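Local atomic coordinates of acyl-CoA dehydrogenase (Thermus thermophilus, PDB entry 2Z1Q), a protein that probably oxidises saturated acyl-CoA thioesters to their 2,3-dehydroacyl-CoA products, using bound FAD as cofactor. Residues Gln449-Leu463 and Val541-Pro553. Residues are numbered along the deposited sequence; the frame is centred on the assembly and turned at random.
Sequences QVQNLKKLALMVAGL and VYSAARRLTKREP
Met459 sets out with CG on the far side of CB from its own nitrogen (chi1 -165°) and then bends at its last two torsions, which carries CE between Leu548 and Ala544. Both meetings are tight, at 3.3 Å from Met459 CE to Leu548 CD1 and 3.4 Å from Met459 CE to Ala544 CB. The thioether also slides past Val541, whose CG1 points the opposite way and meets Leu463 CD1 tip to tip at 3.6 Å. Leu548 lays its two methyls across the helix on different neighbours: CD1 runs in over the backbone of Leu456 toward Met459, while Leu548 CD2 lies 3.6 Å from Asn452 ND2 and also touches CB of Lys455. Leu456 sends one branch to Ala545 and the other to Thr549, with 3.5 Å between Leu456 CD2 and Thr549 CG2. These side chains pack helix 445-468 against helix 535-547 and the turn that follows it, roughly antiparallel (154° between the axes of 449-463 and 541-547), in the all-helical C-terminal part of this acyl-CoA dehydrogenase, away from the FAD sites; helix 505-528 packs against Leu456 as well and supplies Gln522, a hydrogen-bond partner of Thr549 OG1. At the type I turn from Arg547 to Lys550, a water lies 3.0 Å from Asn452 OD1 and within weak hydrogen-bonding reach of Leu548 O. An alanine in place of Asn452 would keep CB near that carbonyl but is likely to cost the water its amide acceptor and Leu548 CD2 one wall of its site. Farther along, Gln449 extends its amide to Arg551, Gln449 NE2 lying 3.3 Å from Arg551 CB, while the guanidinium turns away to a salt bridge with Asp519.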
ATOM      1  N   GLN B 449     -24.310   7.484 -17.004  1.00 36.08           N
ATOM      2  CA  GLN B 449     -23.842   7.436 -15.622  1.00 36.73           C
ATOM      3  C   GLN B 449     -22.617   8.336 -15.493  1.00 36.47           C
ATOM      4  O   GLN B 449     -22.414   8.999 -14.472  1.00 35.90           O
ATOM      5  CB  GLN B 449     -23.511   5.990 -15.246  1.00 37.82           C
ATOM      6  CG  GLN B 449     -24.645   5.028 -15.562  1.00 39.19           C
ATOM      7  CD  GLN B 449     -24.297   3.587 -15.277  1.00 41.08           C
ATOM      8  OE1 GLN B 449     -23.195   3.134 -15.578  1.00 42.71           O
ATOM      9  NE2 GLN B 449     -25.240   2.852 -14.700  1.00 41.25           N
ATOM     10  N   VAL B 450     -21.814   8.375 -16.551  1.00 36.38           N
ATOM     11  CA  VAL B 450     -20.631   9.221 -16.571  1.00 36.58           C
ATOM     12  C   VAL B 450     -21.070  10.672 -16.476  1.00 36.77           C
ATOM     13  O   VAL B 450     -20.465  11.472 -15.761  1.00 37.76           O
ATOM     14  CB  VAL B 450     -19.817   8.991 -17.863  1.00 36.03           C
ATOM     15  CG1 VAL B 450     -18.925  10.190 -18.153  1.00 35.97           C
ATOM     16  CG2 VAL B 450     -18.985   7.731 -17.706  1.00 34.06           C
ATOM     17  N   GLN B 451     -22.138  11.018 -17.181  1.00 36.23           N
ATOM     18  CA  GLN B 451     -22.621  12.384 -17.131  1.00 36.56           C
ATOM     19  C   GLN B 451     -23.137  12.726 -15.746  1.00 33.87           C
ATOM     20  O   GLN B 451     -22.941  13.842 -15.272  1.00 35.35           O
ATOM     21  CB  GLN B 451     -23.725  12.606 -18.169  1.00 38.03           C
ATOM     22  CG  GLN B 451     -23.241  12.422 -19.594  1.00 41.55           C
ATOM     23  CD  GLN B 451     -22.054  13.314 -19.931  1.00 43.54           C
ATOM     24  OE1 GLN B 451     -20.965  12.827 -20.240  1.00 41.18           O
ATOM     25  NE2 GLN B 451     -22.261  14.626 -19.874  1.00 44.55           N
ATOM     26  N   ASN B 452     -23.798  11.770 -15.098  1.00 32.26           N
ATOM     27  CA  ASN B 452     -24.331  12.011 -13.757  1.00 32.31           C
ATOM     28  C   ASN B 452     -23.200  12.265 -12.748  1.00 31.01           C
ATOM     29  O   ASN B 452     -23.342  13.099 -11.855  1.00 30.96           O
ATOM     30  CB  ASN B 452     -25.219  10.838 -13.310  1.00 33.95           C
ATOM     31  CG  ASN B 452     -26.628  10.875 -13.940  1.00 37.49           C
ATOM     32  OD1 ASN B 452     -27.413   9.931 -13.780  1.00 37.08           O
ATOM     33  ND2 ASN B 452     -26.950  11.963 -14.643  1.00 35.49           N
ATOM     34  N   LEU B 453     -22.078  11.562 -12.894  1.00 30.54           N
ATOM     35  CA  LEU B 453     -20.933  11.763 -12.008  1.00 30.94           C
ATOM     36  C   LEU B 453     -20.535  13.223 -12.106  1.00 30.77           C
ATOM     37  O   LEU B 453     -20.323  13.878 -11.087  1.00 32.25           O
ATOM     38  CB  LEU B 453     -19.749  10.871 -12.422  1.00 30.58           C
ATOM     39  CG  LEU B 453     -19.952   9.370 -12.205  1.00 30.39           C
ATOM     40  CD1 LEU B 453     -18.772   8.584 -12.738  1.00 30.70           C
ATOM     41  CD2 LEU B 453     -20.144   9.109 -10.723  1.00 28.75           C
ATOM     42  N   LYS B 454     -20.466  13.739 -13.333  1.00 31.12           N
ATOM     43  CA  LYS B 454     -20.112  15.141 -13.551  1.00 31.92           C
ATOM     44  C   LYS B 454     -21.098  16.018 -12.802  1.00 31.93           C
ATOM     45  O   LYS B 454     -20.712  16.992 -12.162  1.00 31.93           O
ATOM     46  CB  LYS B 454     -20.159  15.490 -15.032  1.00 31.69           C
ATOM     47  CG  LYS B 454     -19.372  14.535 -15.893  1.00 34.14           C
ATOM     48  CD  LYS B 454     -19.428  14.938 -17.347  1.00 34.14           C
ATOM     49  CE  LYS B 454     -18.667  13.946 -18.195  1.00 35.12           C
ATOM     50  NZ  LYS B 454     -18.692  14.353 -19.626  1.00 35.05           N
ATOM     51  N   LYS B 455     -22.374  15.668 -12.895  1.00 32.76           N
ATOM     52  CA  LYS B 455     -23.403  16.428 -12.195  1.00 33.78           C
ATOM     53  C   LYS B 455     -23.202  16.296 -10.685  1.00 31.96           C
ATOM     54  O   LYS B 455     -23.340  17.276  -9.950  1.00 31.89           O
ATOM     55  CB  LYS B 455     -24.806  15.920 -12.564  1.00 35.64           C
ATOM     56  CG  LYS B 455     -25.205  16.157 -14.012  1.00 38.86           C
ATOM     57  CD  LYS B 455     -26.639  15.706 -14.274  1.00 42.53           C
ATOM     58  CE  LYS B 455     -27.081  16.076 -15.689  1.00 44.67           C
ATOM     59  NZ  LYS B 455     -26.309  15.355 -16.737  1.00 47.17           N
ATOM     60  N   LEU B 456     -22.875  15.089 -10.227  1.00 30.07           N
ATOM     61  CA  LEU B 456     -22.673  14.848  -8.798  1.00 31.01           C
ATOM     62  C   LEU B 456     -21.625  15.805  -8.245  1.00 30.77           C
ATOM     63  O   LEU B 456     -21.838  16.450  -7.215  1.00 30.26           O
ATOM     64  CB  LEU B 456     -22.233  13.396  -8.543  1.00 31.41           C
ATOM     65  CG  LEU B 456     -22.007  12.989  -7.076  1.00 32.23           C
ATOM     66  CD1 LEU B 456     -23.316  13.074  -6.299  1.00 31.56           C
ATOM     67  CD2 LEU B 456     -21.455  11.571  -7.016  1.00 30.39           C
ATOM     68  N   ALA B 457     -20.497  15.892  -8.945  1.00 31.36           N
ATOM     69  CA  ALA B 457     -19.400  16.774  -8.558  1.00 32.35           C
ATOM     70  C   ALA B 457     -19.911  18.200  -8.460  1.00 33.89           C
ATOM     71  O   ALA B 457     -19.699  18.881  -7.458  1.00 34.97           O
ATOM     72  CB  ALA B 457     -18.277  16.696  -9.586  1.00 32.41           C
ATOM     73  N   LEU B 458     -20.590  18.650  -9.510  1.00 35.08           N
ATOM     74  CA  LEU B 458     -21.134  20.006  -9.534  1.00 36.47           C
ATOM     75  C   LEU B 458     -22.079  20.260  -8.370  1.00 36.07           C
ATOM     76  O   LEU B 458     -22.065  21.331  -7.768  1.00 37.33           O
ATOM     77  CB  LEU B 458     -21.865  20.258 -10.855  1.00 37.48           C
ATOM     78  CG  LEU B 458     -20.965  20.493 -12.070  1.00 39.55           C
ATOM     79  CD1 LEU B 458     -21.731  20.283 -13.373  1.00 40.12           C
ATOM     80  CD2 LEU B 458     -20.407  21.901 -11.980  1.00 41.01           C
ATOM     81  N   MET B 459     -22.900  19.273  -8.044  1.00 36.06           N
ATOM     82  CA  MET B 459     -23.852  19.439  -6.959  1.00 34.91           C
ATOM     83  C   MET B 459     -23.142  19.662  -5.630  1.00 33.72           C
ATOM     84  O   MET B 459     -23.464  20.592  -4.889  1.00 34.24           O
ATOM     85  CB  MET B 459     -24.756  18.211  -6.851  1.00 34.20           C
ATOM     86  CG  MET B 459     -25.988  18.443  -6.008  1.00 35.23           C
ATOM     87  SD  MET B 459     -26.514  16.931  -5.178  1.00 40.48           S
ATOM     88  CE  MET B 459     -27.186  15.983  -6.537  1.00 39.91           C
ATOM     89  N   VAL B 460     -22.176  18.804  -5.328  1.00 32.84           N
ATOM     90  CA  VAL B 460     -21.449  18.924  -4.078  1.00 31.73           C
ATOM     91  C   VAL B 460     -20.609  20.190  -4.046  1.00 31.66           C
ATOM     92  O   VAL B 460     -20.597  20.914  -3.050  1.00 30.11           O
ATOM     93  CB  VAL B 460     -20.533  17.728  -3.863  1.00 31.84           C
ATOM     94  CG1 VAL B 460     -19.744  17.910  -2.576  1.00 30.61           C
ATOM     95  CG2 VAL B 460     -21.360  16.461  -3.820  1.00 30.20           C
ATOM     96  N   ALA B 461     -19.909  20.448  -5.145  1.00 31.25           N
ATOM     97  CA  ALA B 461     -19.056  21.622  -5.251  1.00 33.16           C
ATOM     98  C   ALA B 461     -19.878  22.893  -5.033  1.00 34.37           C
ATOM     99  O   ALA B 461     -19.443  23.816  -4.326  1.00 34.39           O
ATOM    100  CB  ALA B 461     -18.392  21.649  -6.618  1.00 34.21           C
ATOM    101  N   GLY B 462     -21.065  22.934  -5.637  1.00 34.32           N
ATOM    102  CA  GLY B 462     -21.925  24.095  -5.497  1.00 34.47           C
ATOM    103  C   GLY B 462     -22.363  24.314  -4.063  1.00 34.32           C
ATOM    104  O   GLY B 462     -22.250  25.420  -3.537  1.00 35.03           O
ATOM    105  N   LEU B 463     -22.856  23.253  -3.427  1.00 34.76           N
ATOM    106  CA  LEU B 463     -23.319  23.321  -2.043  1.00 33.71           C
ATOM    107  C   LEU B 463     -22.195  23.781  -1.128  1.00 35.02           C
ATOM    108  O   LEU B 463     -22.430  24.485  -0.142  1.00 35.45           O
ATOM    109  CB  LEU B 463     -23.851  21.956  -1.597  1.00 31.35           C
ATOM    110  CG  LEU B 463     -25.157  21.502  -2.267  1.00 32.72           C
ATOM    111  CD1 LEU B 463     -25.459  20.056  -1.929  1.00 29.64           C
ATOM    112  CD2 LEU B 463     -26.298  22.397  -1.805  1.00 33.02           C
ATOM    113  N   VAL B 541     -31.094  16.360  -0.713  1.00 36.38           N
ATOM    114  CA  VAL B 541     -29.778  16.308  -1.344  1.00 34.52           C
ATOM    115  C   VAL B 541     -29.261  14.871  -1.376  1.00 34.54           C
ATOM    116  O   VAL B 541     -28.710  14.428  -2.387  1.00 35.26           O
ATOM    117  CB  VAL B 541     -28.762  17.189  -0.577  1.00 34.30           C
ATOM    118  CG1 VAL B 541     -27.382  17.097  -1.226  1.00 32.14           C
ATOM    119  CG2 VAL B 541     -29.254  18.636  -0.541  1.00 31.14           C
ATOM    120  N   TYR B 542     -29.440  14.137  -0.278  1.00 32.66           N
ATOM    121  CA  TYR B 542     -28.966  12.756  -0.226  1.00 32.97           C
ATOM    122  C   TYR B 542     -29.635  11.894  -1.298  1.00 32.96           C
ATOM    123  O   TYR B 542     -28.981  11.058  -1.929  1.00 34.16           O
ATOM    124  CB  TYR B 542     -29.208  12.136   1.164  1.00 33.04           C
ATOM    125  CG  TYR B 542     -28.550  12.867   2.323  1.00 32.72           C
ATOM    126  CD1 TYR B 542     -27.413  13.665   2.141  1.00 31.60           C
ATOM    127  CD2 TYR B 542     -29.055  12.735   3.617  1.00 32.95           C
ATOM    128  CE1 TYR B 542     -26.796  14.311   3.231  1.00 30.13           C
ATOM    129  CE2 TYR B 542     -28.452  13.371   4.704  1.00 30.44           C
ATOM    130  CZ  TYR B 542     -27.328  14.153   4.508  1.00 31.94           C
ATOM    131  OH  TYR B 542     -26.761  14.763   5.604  1.00 31.66           O
ATOM    132  N   SER B 543     -30.930  12.091  -1.513  1.00 30.92           N
ATOM    133  CA  SER B 543     -31.629  11.318  -2.527  1.00 30.55           C
ATOM    134  C   SER B 543     -31.114  11.709  -3.912  1.00 30.55           C
ATOM    135  O   SER B 543     -31.018  10.868  -4.804  1.00 30.43           O
ATOM    136  CB  SER B 543     -33.138  11.559  -2.445  1.00 29.89           C
ATOM    137  OG  SER B 543     -33.655  11.065  -1.221  1.00 28.30           O
ATOM    138  N   ALA B 544     -30.767  12.976  -4.100  1.00 29.62           N
ATOM    139  CA  ALA B 544     -30.269  13.391  -5.404  1.00 31.69           C
ATOM    140  C   ALA B 544     -28.902  12.776  -5.674  1.00 33.13           C
ATOM    141  O   ALA B 544     -28.609  12.373  -6.800  1.00 32.68           O
ATOM    142  CB  ALA B 544     -30.188  14.897  -5.486  1.00 32.80           C
ATOM    143  N   ALA B 545     -28.072  12.702  -4.638  1.00 32.99           N
ATOM    144  CA  ALA B 545     -26.743  12.127  -4.780  1.00 34.59           C
ATOM    145  C   ALA B 545     -26.854  10.649  -5.151  1.00 34.68           C
ATOM    146  O   ALA B 545     -26.048  10.132  -5.927  1.00 34.33           O
ATOM    147  CB  ALA B 545     -25.957  12.294  -3.474  1.00 32.63           C
ATOM    148  N   ARG B 546     -27.862   9.971  -4.614  1.00 36.25           N
ATOM    149  CA  ARG B 546     -28.045   8.552  -4.901  1.00 37.14           C
ATOM    150  C   ARG B 546     -28.523   8.293  -6.319  1.00 37.71           C
ATOM    151  O   ARG B 546     -28.041   7.378  -6.985  1.00 37.36           O
ATOM    152  CB  ARG B 546     -29.035   7.918  -3.922  1.00 38.18           C
ATOM    153  CG  ARG B 546     -28.599   7.990  -2.469  1.00 41.21           C
ATOM    154  CD  ARG B 546     -29.442   7.075  -1.588  1.00 42.46           C
ATOM    155  NE  ARG B 546     -29.091   7.207  -0.175  1.00 42.66           N
ATOM    156  CZ  ARG B 546     -29.470   8.219   0.599  1.00 43.87           C
ATOM    157  NH1 ARG B 546     -29.094   8.255   1.873  1.00 43.30           N
ATOM    158  NH2 ARG B 546     -30.239   9.185   0.106  1.00 45.03           N
ATOM    159  N   ARG B 547     -29.477   9.084  -6.789  1.00 38.38           N
ATOM    160  CA  ARG B 547     -29.987   8.887  -8.138  1.00 40.18           C
ATOM    161  C   ARG B 547     -28.911   9.172  -9.167  1.00 38.50           C
ATOM    162  O   ARG B 547     -28.839   8.512 -10.201  1.00 38.00           O
ATOM    163  CB  ARG B 547     -31.213   9.773  -8.402  1.00 42.81           C
ATOM    164  CG  ARG B 547     -31.080  11.212  -7.924  1.00 47.58           C
ATOM    165  CD  ARG B 547     -32.294  12.049  -8.344  1.00 51.72           C
ATOM    166  NE  ARG B 547     -32.339  12.238  -9.793  1.00 52.35           N
ATOM    167  CZ  ARG B 547     -31.485  13.001 -10.468  1.00 53.57           C
ATOM    168  NH1 ARG B 547     -30.531  13.658  -9.822  1.00 55.17           N
ATOM    169  NH2 ARG B 547     -31.572  13.097 -11.789  1.00 52.84           N
ATOM    170  N   LEU B 548     -28.065  10.150  -8.875  1.00 37.95           N
ATOM    171  CA  LEU B 548     -26.997  10.503  -9.792  1.00 39.41           C
ATOM    172  C   LEU B 548     -25.925   9.424  -9.842  1.00 40.86           C
ATOM    173  O   LEU B 548     -25.026   9.477 -10.680  1.00 41.17           O
ATOM    174  CB  LEU B 548     -26.383  11.857  -9.407  1.00 38.89           C
ATOM    175  CG  LEU B 548     -27.179  13.120  -9.761  1.00 39.06           C
ATOM    176  CD1 LEU B 548     -26.424  14.330  -9.268  1.00 38.42           C
ATOM    177  CD2 LEU B 548     -27.392  13.223 -11.268  1.00 40.04           C
ATOM    178  N   THR B 549     -26.034   8.438  -8.954  1.00 41.56           N
ATOM    179  CA  THR B 549     -25.077   7.338  -8.911  1.00 42.50           C
ATOM    180  C   THR B 549     -25.800   5.992  -8.993  1.00 45.19           C
ATOM    181  O   THR B 549     -25.200   4.934  -8.817  1.00 45.41           O
ATOM    182  CB  THR B 549     -24.220   7.398  -7.623  1.00 41.09           C
ATOM    183  OG1 THR B 549     -25.065   7.425  -6.467  1.00 39.25           O
ATOM    184  CG2 THR B 549     -23.361   8.647  -7.630  1.00 40.84           C
ATOM    185  N   LYS B 550     -27.095   6.043  -9.279  1.00 48.17           N
ATOM    186  CA  LYS B 550     -27.901   4.835  -9.388  1.00 50.16           C
ATOM    187  C   LYS B 550     -27.442   4.016 -10.591  1.00 50.15           C
ATOM    188  O   LYS B 550     -27.220   4.556 -11.675  1.00 50.31           O
ATOM    189  CB  LYS B 550     -29.384   5.210  -9.543  1.00 52.83           C
ATOM    190  CG  LYS B 550     -30.334   4.504  -8.559  1.00 57.70           C
ATOM    191  CD  LYS B 550     -30.012   4.830  -7.085  1.00 58.30           C
ATOM    192  CE  LYS B 550     -30.944   4.092  -6.110  1.00 59.31           C
ATOM    193  NZ  LYS B 550     -30.660   4.406  -4.672  1.00 58.35           N
ATOM    194  N   ARG B 551     -27.289   2.711 -10.398  1.00 49.76           N
ATOM    195  CA  ARG B 551     -26.868   1.836 -11.484  1.00 49.03           C
ATOM    196  C   ARG B 551     -27.442   0.446 -11.300  1.00 48.72           C
ATOM    197  O   ARG B 551     -27.951   0.104 -10.232  1.00 46.97           O
ATOM    198  CB  ARG B 551     -25.344   1.739 -11.543  1.00 50.14           C
ATOM    199  CG  ARG B 551     -24.718   0.997 -10.361  1.00 50.27           C
ATOM    200  CD  ARG B 551     -23.199   1.062 -10.415  1.00 51.32           C
ATOM    201  NE  ARG B 551     -22.541   0.235  -9.402  1.00 51.59           N
ATOM    202  CZ  ARG B 551     -22.548  -1.097  -9.400  1.00 51.42           C
ATOM    203  NH1 ARG B 551     -23.183  -1.763 -10.360  1.00 51.04           N
ATOM    204  NH2 ARG B 551     -21.900  -1.770  -8.456  1.00 49.91           N
ATOM    205  N   GLU B 552     -27.358  -0.351 -12.358  1.00 49.23           N
ATOM    206  CA  GLU B 552     -27.844  -1.719 -12.327  1.00 49.82           C
ATOM    207  C   GLU B 552     -26.682  -2.654 -12.005  1.00 49.86           C
ATOM    208  O   GLU B 552     -25.628  -2.593 -12.633  1.00 49.78           O
ATOM    209  CB  GLU B 552     -28.482  -2.085 -13.672  1.00 50.21           C
ATOM    210  CG  GLU B 552     -29.847  -1.441 -13.890  1.00 52.11           C
ATOM    211  CD  GLU B 552     -30.843  -1.811 -12.796  1.00 53.19           C
ATOM    212  OE1 GLU B 552     -31.411  -0.894 -12.166  1.00 53.04           O
ATOM    213  OE2 GLU B 552     -31.055  -3.020 -12.559  1.00 53.53           O
ATOM    214  N   PRO B 553     -26.860  -3.522 -10.997  1.00 50.17           N
ATOM    215  CA  PRO B 553     -25.832  -4.478 -10.573  1.00 49.62           C
ATOM    216  C   PRO B 553     -25.126  -5.196 -11.732  1.00 48.28           C
ATOM    217  O   PRO B 553     -25.770  -5.791 -12.589  1.00 49.17           O
ATOM    218  CB  PRO B 553     -26.615  -5.432  -9.671  1.00 50.34           C
ATOM    219  CG  PRO B 553     -27.623  -4.508  -9.021  1.00 50.63           C
ATOM    220  CD  PRO B 553     -28.091  -3.675 -10.197  1.00 50.37           C
TER
HETATM  221  O   HOH W   1     -26.079   7.619 -12.522  1.00 38.09           O